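Exo-1,5-alpha-l-arabinofuranobiosidase (PDB 2YDT) is an exo-acting glycoside hydrolase that probably releases arabinobiose units from the ends of alpha-1,5-linked L-arabinan chains. Local coordinates at residues A[15-20]-A[45-50]; A[29-34]-A[352-357]; A[298-303]-A[337-342]. One frame throughout, in Å; residues are numbered along the deposited sequence.

Interaction 1 of 3, residues A[15-20]-A[45-50]; sequences EIFDPP and WENYSP. With MN (manganese (II) ion), chain L; MN (manganese (II) ion), chain I; AHR (alpha-L-arabinofuranose), chain C.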
# COMPACT_ATOMS: atom_id res chain seq x y z
N GLU A 15 -4.45 17.90 -8.49
CA GLU A 15 -4.46 16.84 -9.47
C GLU A 15 -3.06 16.56 -9.92
O GLU A 15 -2.30 17.46 -10.32
CB GLU A 15 -5.34 17.22 -10.67
CG GLU A 15 -5.46 16.14 -11.75
CD GLU A 15 -6.48 16.53 -12.78
OE1 GLU A 15 -6.06 17.09 -13.80
OE2 GLU A 15 -7.69 16.33 -12.53
N ILE A 16 -2.72 15.27 -9.90
CA ILE A 16 -1.44 14.76 -10.34
C ILE A 16 -1.49 14.23 -11.79
O ILE A 16 -0.57 14.47 -12.58
CB ILE A 16 -0.96 13.63 -9.36
CG1 ILE A 16 -0.77 14.23 -7.95
CG2 ILE A 16 0.29 12.93 -9.89
CD1 ILE A 16 -0.38 13.21 -6.85
N PHE A 17 -2.56 13.52 -12.10
CA PHE A 17 -2.74 12.95 -13.45
C PHE A 17 -4.21 12.73 -13.76
O PHE A 17 -4.94 12.16 -12.96
CB PHE A 17 -2.02 11.61 -13.54
CG PHE A 17 -2.14 10.92 -14.88
CD1 PHE A 17 -1.60 11.49 -16.04
CD2 PHE A 17 -2.72 9.68 -14.96
CE1 PHE A 17 -1.70 10.83 -17.27
CE2 PHE A 17 -2.78 9.01 -16.20
CZ PHE A 17 -2.29 9.60 -17.32
N ASP A 18 -4.62 13.17 -14.95
CA ASP A 18 -5.93 12.94 -15.49
C ASP A 18 -5.74 12.10 -16.75
O ASP A 18 -5.12 12.57 -17.73
CB ASP A 18 -6.56 14.28 -15.86
CG ASP A 18 -7.98 14.16 -16.36
OD1 ASP A 18 -8.65 13.13 -16.16
OD2 ASP A 18 -8.45 15.16 -16.95
N PRO A 19 -6.25 10.84 -16.75
CA PRO A 19 -5.96 9.94 -17.85
C PRO A 19 -6.60 10.37 -19.18
O PRO A 19 -7.66 11.00 -19.19
CB PRO A 19 -6.57 8.61 -17.39
CG PRO A 19 -7.65 8.99 -16.40
CD PRO A 19 -7.19 10.27 -15.76
N PRO A 20 -5.97 10.00 -20.29
CA PRO A 20 -6.66 10.10 -21.58
C PRO A 20 -8.01 9.37 -21.50
O PRO A 20 -8.14 8.33 -20.84
CB PRO A 20 -5.70 9.41 -22.54
CG PRO A 20 -4.39 9.54 -21.92
CD PRO A 20 -4.66 9.38 -20.44
N TRP A 45 1.11 4.76 -9.84
CA TRP A 45 -0.24 4.20 -9.84
C TRP A 45 -0.34 3.16 -10.92
O TRP A 45 0.57 3.04 -11.79
CB TRP A 45 -1.29 5.28 -10.11
CG TRP A 45 -1.11 6.06 -11.43
CD1 TRP A 45 -1.61 5.71 -12.64
CD2 TRP A 45 -0.34 7.23 -11.64
NE1 TRP A 45 -1.23 6.61 -13.60
CE2 TRP A 45 -0.45 7.56 -13.02
CE3 TRP A 45 0.43 8.06 -10.80
CZ2 TRP A 45 0.18 8.68 -13.57
CZ3 TRP A 45 1.03 9.18 -11.35
CH2 TRP A 45 0.92 9.48 -12.72
N GLU A 46 -1.43 2.38 -10.87
CA GLU A 46 -1.79 1.45 -11.97
C GLU A 46 -2.31 2.28 -13.12
O GLU A 46 -3.26 3.03 -12.96
CB GLU A 46 -2.90 0.48 -11.56
CG GLU A 46 -2.53 -0.45 -10.42
CD GLU A 46 -3.68 -1.29 -9.87
OE1 GLU A 46 -4.84 -1.10 -10.25
OE2 GLU A 46 -3.39 -2.14 -9.01
N ASN A 47 -1.74 2.10 -14.32
CA ASN A 47 -2.02 2.95 -15.48
C ASN A 47 -2.58 2.07 -16.59
O ASN A 47 -1.87 1.24 -17.18
CB ASN A 47 -0.70 3.62 -15.87
CG ASN A 47 -0.86 4.76 -16.87
OD1 ASN A 47 -1.39 5.81 -16.50
ND2 ASN A 47 -0.34 4.57 -18.10
N TYR A 48 -3.89 2.16 -16.80
CA TYR A 48 -4.64 1.20 -17.63
C TYR A 48 -4.67 1.70 -19.09
O TYR A 48 -5.73 1.91 -19.68
CB TYR A 48 -6.05 0.95 -17.10
CG TYR A 48 -6.13 0.20 -15.78
CD1 TYR A 48 -6.55 -1.11 -15.74
CD2 TYR A 48 -5.78 0.81 -14.57
CE1 TYR A 48 -6.63 -1.83 -14.54
CE2 TYR A 48 -5.84 0.10 -13.38
CZ TYR A 48 -6.28 -1.21 -13.36
OH TYR A 48 -6.34 -1.93 -12.18
N SER A 49 -3.49 1.74 -19.67
CA SER A 49 -3.35 2.22 -21.05
C SER A 49 -3.77 1.13 -22.04
O SER A 49 -3.76 -0.04 -21.74
CB SER A 49 -1.91 2.67 -21.30
OG SER A 49 -1.01 1.62 -21.02
N PRO A 50 -4.16 1.54 -23.27
CA PRO A 50 -4.45 0.56 -24.32
C PRO A 50 -3.15 -0.10 -24.77
O PRO A 50 -2.18 0.60 -25.04
CB PRO A 50 -5.07 1.42 -25.45
CG PRO A 50 -5.16 2.81 -24.90
CD PRO A 50 -4.24 2.93 -23.75
MN MN L . -8.01 17.19 -17.73
MN MN I . -10.72 12.75 -16.51
O5 AHR C . -5.28 -3.59 -7.92
C5 AHR C . -6.28 -3.99 -8.87
C4 AHR C . -7.32 -4.90 -8.25
O4 AHR C . -6.77 -6.12 -7.80
C3 AHR C . -8.38 -5.37 -9.25
O3 AHR C . -9.43 -4.39 -9.50
C2 AHR C . -8.96 -6.57 -8.53
O2 AHR C . -9.52 -7.58 -9.38
C1 AHR C . -7.78 -7.09 -7.76
O HOH W 1 -10.97 14.63 -17.76
O HOH W 2 -10.12 11.53 -18.28
O HOH W 3 -12.85 12.32 -16.98
O HOH W 4 -11.30 14.08 -14.84
O HOH W 5 -10.86 10.93 -15.26

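Interaction 2 of 3, residues A[29-34]-A[352-357]; sequences LYARPL and NTVSAS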
# COMPACT_ATOMS: atom_id res chain seq x y z
N LEU A 29 -5.72 3.69 -10.82
CA LEU A 29 -6.12 3.11 -9.55
C LEU A 29 -4.83 2.96 -8.74
O LEU A 29 -3.73 2.90 -9.31
CB LEU A 29 -6.78 1.73 -9.77
CG LEU A 29 -7.61 1.17 -8.61
CD1 LEU A 29 -8.94 1.98 -8.44
CD2 LEU A 29 -7.87 -0.33 -8.77
N TYR A 30 -4.94 2.86 -7.41
CA TYR A 30 -3.80 2.35 -6.61
C TYR A 30 -2.63 3.31 -6.56
O TYR A 30 -1.52 2.99 -6.98
CB TYR A 30 -3.37 0.93 -7.11
CG TYR A 30 -2.85 0.02 -6.01
CD1 TYR A 30 -3.63 -1.06 -5.55
CD2 TYR A 30 -1.58 0.18 -5.48
CE1 TYR A 30 -3.18 -1.91 -4.58
CE2 TYR A 30 -1.11 -0.67 -4.49
CZ TYR A 30 -1.90 -1.73 -4.06
OH TYR A 30 -1.45 -2.59 -3.07
N ALA A 31 -2.86 4.50 -6.00
CA ALA A 31 -1.83 5.52 -5.89
C ALA A 31 -0.88 5.24 -4.72
O ALA A 31 -1.32 4.82 -3.65
CB ALA A 31 -2.48 6.94 -5.70
N ARG A 32 0.40 5.52 -4.96
CA ARG A 32 1.44 5.36 -3.95
C ARG A 32 2.45 6.48 -4.00
O ARG A 32 2.99 6.77 -5.10
CB ARG A 32 2.15 4.00 -4.12
CG ARG A 32 1.28 2.81 -3.73
CD ARG A 32 1.03 2.72 -2.25
NE ARG A 32 0.35 1.51 -1.83
CZ ARG A 32 -0.96 1.38 -1.68
NH1 ARG A 32 -1.81 2.33 -2.00
NH2 ARG A 32 -1.44 0.27 -1.19
N PRO A 33 2.79 7.07 -2.82
CA PRO A 33 3.81 8.13 -2.74
C PRO A 33 5.07 7.68 -2.03
O PRO A 33 5.07 6.67 -1.33
CB PRO A 33 3.14 9.15 -1.84
CG PRO A 33 2.45 8.34 -0.85
CD PRO A 33 2.02 7.03 -1.56
N LEU A 34 6.12 8.43 -2.26
CA LEU A 34 7.41 8.18 -1.56
C LEU A 34 8.17 9.48 -1.34
O LEU A 34 8.32 10.27 -2.28
CB LEU A 34 8.27 7.22 -2.40
CG LEU A 34 9.69 6.92 -1.90
CD1 LEU A 34 9.61 6.12 -0.58
CD2 LEU A 34 10.58 6.19 -2.95
N ASN A 352 -12.01 8.58 -12.65
CA ASN A 352 -10.83 8.51 -11.74
C ASN A 352 -9.72 9.43 -12.21
O ASN A 352 -9.41 9.52 -13.42
CB ASN A 352 -10.23 7.11 -11.60
CG ASN A 352 -11.08 6.14 -10.81
OD1 ASN A 352 -12.18 6.48 -10.27
ND2 ASN A 352 -10.59 4.89 -10.72
N THR A 353 -9.08 10.10 -11.25
CA THR A 353 -7.86 10.84 -11.49
C THR A 353 -6.93 10.51 -10.31
O THR A 353 -7.40 10.04 -9.25
CB THR A 353 -8.08 12.36 -11.50
OG1 THR A 353 -8.57 12.78 -10.20
CG2 THR A 353 -9.10 12.74 -12.63
N VAL A 354 -5.66 10.79 -10.49
CA VAL A 354 -4.65 10.70 -9.41
C VAL A 354 -4.55 12.09 -8.77
O VAL A 354 -4.33 13.07 -9.46
CB VAL A 354 -3.26 10.23 -9.92
CG1 VAL A 354 -2.32 9.98 -8.70
CG2 VAL A 354 -3.42 8.98 -10.83
N SER A 355 -4.73 12.18 -7.45
CA SER A 355 -4.64 13.47 -6.81
C SER A 355 -4.15 13.33 -5.37
O SER A 355 -4.05 12.22 -4.86
CB SER A 355 -6.01 14.16 -6.79
OG SER A 355 -6.93 13.50 -5.93
N ALA A 356 -3.85 14.46 -4.72
CA ALA A 356 -3.38 14.40 -3.32
C ALA A 356 -3.74 15.68 -2.60
O ALA A 356 -3.97 16.72 -3.24
CB ALA A 356 -1.88 14.17 -3.25
N SER A 357 -3.75 15.58 -1.28
CA SER A 357 -3.83 16.74 -0.39
C SER A 357 -2.72 16.61 0.65
O SER A 357 -2.31 15.50 1.00
CB SER A 357 -5.17 16.74 0.34
OG SER A 357 -6.28 16.86 -0.53

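Interaction 3 of 3, residues A[298-303]-A[337-342]; sequences SEIFTN and LMIMGA. With MN (manganese (II) ion), chain M.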
# COMPACT_ATOMS: atom_id res chain seq x y z
N SER A 298 -13.91 8.76 3.74
CA SER A 298 -12.93 9.81 3.52
C SER A 298 -12.13 10.23 4.74
O SER A 298 -11.08 10.88 4.59
CB SER A 298 -13.60 11.03 2.88
OG SER A 298 -14.56 11.57 3.77
N GLU A 299 -12.60 9.89 5.94
CA GLU A 299 -11.92 10.31 7.14
C GLU A 299 -10.57 9.60 7.34
O GLU A 299 -10.29 8.55 6.71
CB GLU A 299 -12.78 10.08 8.39
CG GLU A 299 -14.12 10.85 8.32
CD GLU A 299 -15.26 10.07 7.75
OE1 GLU A 299 -15.08 8.98 7.19
OE2 GLU A 299 -16.42 10.54 7.88
N ILE A 300 -9.74 10.17 8.20
CA ILE A 300 -8.56 9.47 8.73
C ILE A 300 -8.87 9.01 10.16
O ILE A 300 -9.69 9.66 10.87
CB ILE A 300 -7.27 10.28 8.62
CG1 ILE A 300 -7.32 11.57 9.47
CG2 ILE A 300 -6.93 10.51 7.09
CD1 ILE A 300 -5.98 12.22 9.68
N PHE A 301 -8.22 7.93 10.55
CA PHE A 301 -8.37 7.30 11.85
C PHE A 301 -7.03 7.33 12.57
O PHE A 301 -6.01 6.90 12.02
CB PHE A 301 -8.91 5.90 11.69
CG PHE A 301 -10.27 5.86 11.08
CD1 PHE A 301 -11.41 5.83 11.86
CD2 PHE A 301 -10.43 5.95 9.71
CE1 PHE A 301 -12.69 5.85 11.28
CE2 PHE A 301 -11.71 5.95 9.13
CZ PHE A 301 -12.83 5.92 9.94
N THR A 302 -7.02 7.85 13.80
CA THR A 302 -5.75 8.08 14.49
C THR A 302 -5.70 7.37 15.83
O THR A 302 -6.73 7.11 16.43
CB THR A 302 -5.46 9.60 14.74
OG1 THR A 302 -6.49 10.15 15.59
CG2 THR A 302 -5.39 10.37 13.41
N ASN A 303 -4.48 7.10 16.30
CA ASN A 303 -4.28 6.42 17.59
C ASN A 303 -2.97 6.90 18.17
O ASN A 303 -1.90 6.67 17.64
CB ASN A 303 -4.34 4.90 17.42
CG ASN A 303 -4.39 4.15 18.75
OD1 ASN A 303 -3.44 4.25 19.56
ND2 ASN A 303 -5.43 3.35 18.95
N LEU A 337 0.86 15.69 6.67
CA LEU A 337 0.41 14.38 6.21
C LEU A 337 -0.11 14.51 4.77
O LEU A 337 -1.04 15.27 4.52
CB LEU A 337 -0.69 13.85 7.11
CG LEU A 337 -1.33 12.50 6.72
CD1 LEU A 337 -0.39 11.30 7.08
CD2 LEU A 337 -2.68 12.32 7.39
N MET A 338 0.48 13.73 3.85
CA MET A 338 -0.08 13.65 2.48
C MET A 338 -1.04 12.48 2.40
O MET A 338 -0.77 11.39 2.95
CB MET A 338 1.05 13.48 1.45
CG MET A 338 0.56 13.16 0.06
SD MET A 338 1.94 13.08 -1.16
CE MET A 338 1.95 14.74 -1.51
N ILE A 339 -2.17 12.71 1.72
CA ILE A 339 -3.20 11.73 1.49
C ILE A 339 -3.39 11.68 -0.03
O ILE A 339 -3.66 12.72 -0.67
CB ILE A 339 -4.55 12.10 2.17
CG1 ILE A 339 -4.28 12.53 3.62
CG2 ILE A 339 -5.55 10.94 2.05
CD1 ILE A 339 -5.49 13.13 4.33
N MET A 340 -3.17 10.50 -0.65
CA MET A 340 -3.05 10.37 -2.11
C MET A 340 -3.98 9.26 -2.57
O MET A 340 -4.04 8.19 -1.96
CB MET A 340 -1.62 10.00 -2.51
CG MET A 340 -1.34 10.02 -4.02
SD MET A 340 0.26 9.21 -4.32
CE MET A 340 0.44 9.49 -6.07
N GLY A 341 -4.73 9.51 -3.64
CA GLY A 341 -5.63 8.52 -4.19
C GLY A 341 -5.73 8.53 -5.69
O GLY A 341 -5.34 9.53 -6.34
N ALA A 342 -6.22 7.41 -6.22
CA ALA A 342 -6.44 7.28 -7.66
C ALA A 342 -7.83 6.76 -7.96
O ALA A 342 -8.05 6.05 -8.94
CB ALA A 342 -5.31 6.47 -8.34
MN MN M . -17.08 12.77 8.17
O HOH W 6 -17.01 12.42 9.84

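Interaction 1 of 3, residues A[15-20]-A[45-50]
Phe17 lies against the six-membered ring of Trp45, and its side chain crosses that of Trp45 at about a right angle. CB comes first, with CZ2 and CH2 of Trp45 both 3.7 Å from it. With CG anti to the backbone N (chi1 180°), the ring passes across Trp45: CG is also close to Trp45 CZ2, and CD2 of Phe17 is 3.4 Å from Trp45 CZ2, the tightest touch. The two planes differ by only 23°, but the rings are slid apart, with centroids 5.0 Å from each other, and barely overlap. Beyond Trp45 the ring reaches an amide, Phe17 CE2 lying 3.5 Å from Asn47 OD1 and CZ nearby. That oxygen is held by the indole, since Trp45 NE1 donates to Asn47 OD1 over 3.0 Å, while Asn47 ND2 bonds to Tyr23. Tryptophan supplies both an apolar surface and the N-H that fixes its neighbour.

Strand 11-17 is the outer strand of the last blade of a six-bladed beta-propeller, and strand 41-47 belongs to the first blade, so the contact packs the two blades where the ring closes. A classic beta bulge, in which Ile16 and Phe17 both face Val354, lets consecutive residues point at Trp45; Ile16 adds its CG2 branch, 4.1 Å from Trp45 CZ3. Past the bulge, Asp18 turns elsewhere, its two carboxylate oxygens binding one manganese each. Glu46, next to Trp45, belongs to the sugar pocket: O5 of the arabinofuranose donates to Glu46 OE2 over 2.6 Å, and Tyr48 OH bonds to OE1 of the same carboxylate.

Interaction 2 of 3, residues A[29-34]-A[352-357]
Leu29 and Asn352 meet because their torsions bring together groups that start on different courses. The CB of Leu29 leaves its backbone pointing away from 352-357, yet with CG anti to the backbone N (chi1 -163°) the CD1 methyl swings back to lie 4.0 Å from Asn352 ND2. Asn352 starts out toward Leu29, and with chi2 at -2° its OD1 eclipses CA, leaving ND2 at the far end of the amide. This nitrogen does not rely on the leucine: it donates to the carbonyl oxygens of Ile344 and Val28, so the methyl packs beside an amide whose N-H groups are already engaged. Asparagine suits a buried place where main-chain carbonyls need a donor.

Two residues further along each segment, Ala31 CB touches Val354 CG1 at 4.3 Å. The small alanine allows the CA atoms of Ala31 and Val354 to stand 6.9 Å apart, while the branched valine offers its CG1 methyl to the alanine. No hydrogen bond links the segments, as expected of neighbouring blades of a beta-propeller, which join through side chains: strand 28-35 is the first strand of the first blade, and strand 354-360 lies inside the last.

Between the two contacts, Tyr30 takes a left-handed backbone conformation, and its side chain departs toward strand 87-92. Tyr30 CE2 sits over the centre of the Arg32 guanidinium, whose NH1 donates to Ala31 O over 3.0 Å; that oxygen also accepts from Ser326 OG. Arg32 NH2 bonds to Thr324 OG1, so the buried guanidinium has an aromatic ring over one face and oxygen acceptors for NH1 and NH2. Leu29 and Tyr30 also border the arabinofuranose pocket, where both touch the sugar.

Interaction 3 of 3, residues A[298-303]-A[337-342]
Ile300 meets two residues of strand 336-341 with its two branches. The longer branch ends at CD1, which comes tip to tip with CD2 of Leu337 at 4.0 Å; the shorter one, CG2, lies 4.1 Å from CD1 of Ile339. CG1 of Ile300 sits between the backbone N and the carbonyl carbon (chi1 64°), which sends the two branches to separate partners. A beta-branched residue suits this place, because one side chain bridges two alternate residues on the same side of a strand.

The CA atoms of Ile300 and Ile339 are 9.3 Å apart, too far for backbone pairing, and apolar side chains alone bridge the gap. The contact is part of the packing between the fifth and sixth blades of the six-bladed propeller, from strand 300-303 to strand 336-341.

Around this apolar layer lie polar groups. Arg325, on which Ile339 packs, donates from NH1 to Ser298 O. Next to Ile300 in sequence, Glu299 binds a manganese ion through OE2 at 2.3 Å, a site shared with Asp316, while its OE1 forms a salt bridge with Arg297.

All three contacts involve the last blade of the propeller, whose sheet runs 11-17, 354-360, 336-341, 326-330. Interactions 1 and 2 join it to the first blade and interaction 3 to the penultimate one. The centres of interactions 1 and 2 are about 10 Å apart, those of 2 and 3 about 12 Å, and those of 1 and 3 about 21 Å. Along the chain the segments of interactions 1 and 2 alternate, and interaction 3 is nested within the long loop that interaction 2 closes. The N-terminal strand thus completes the sheet made by C-terminal strands, the "Velcro" closure of beta-propellers, which shuts the ring of blades.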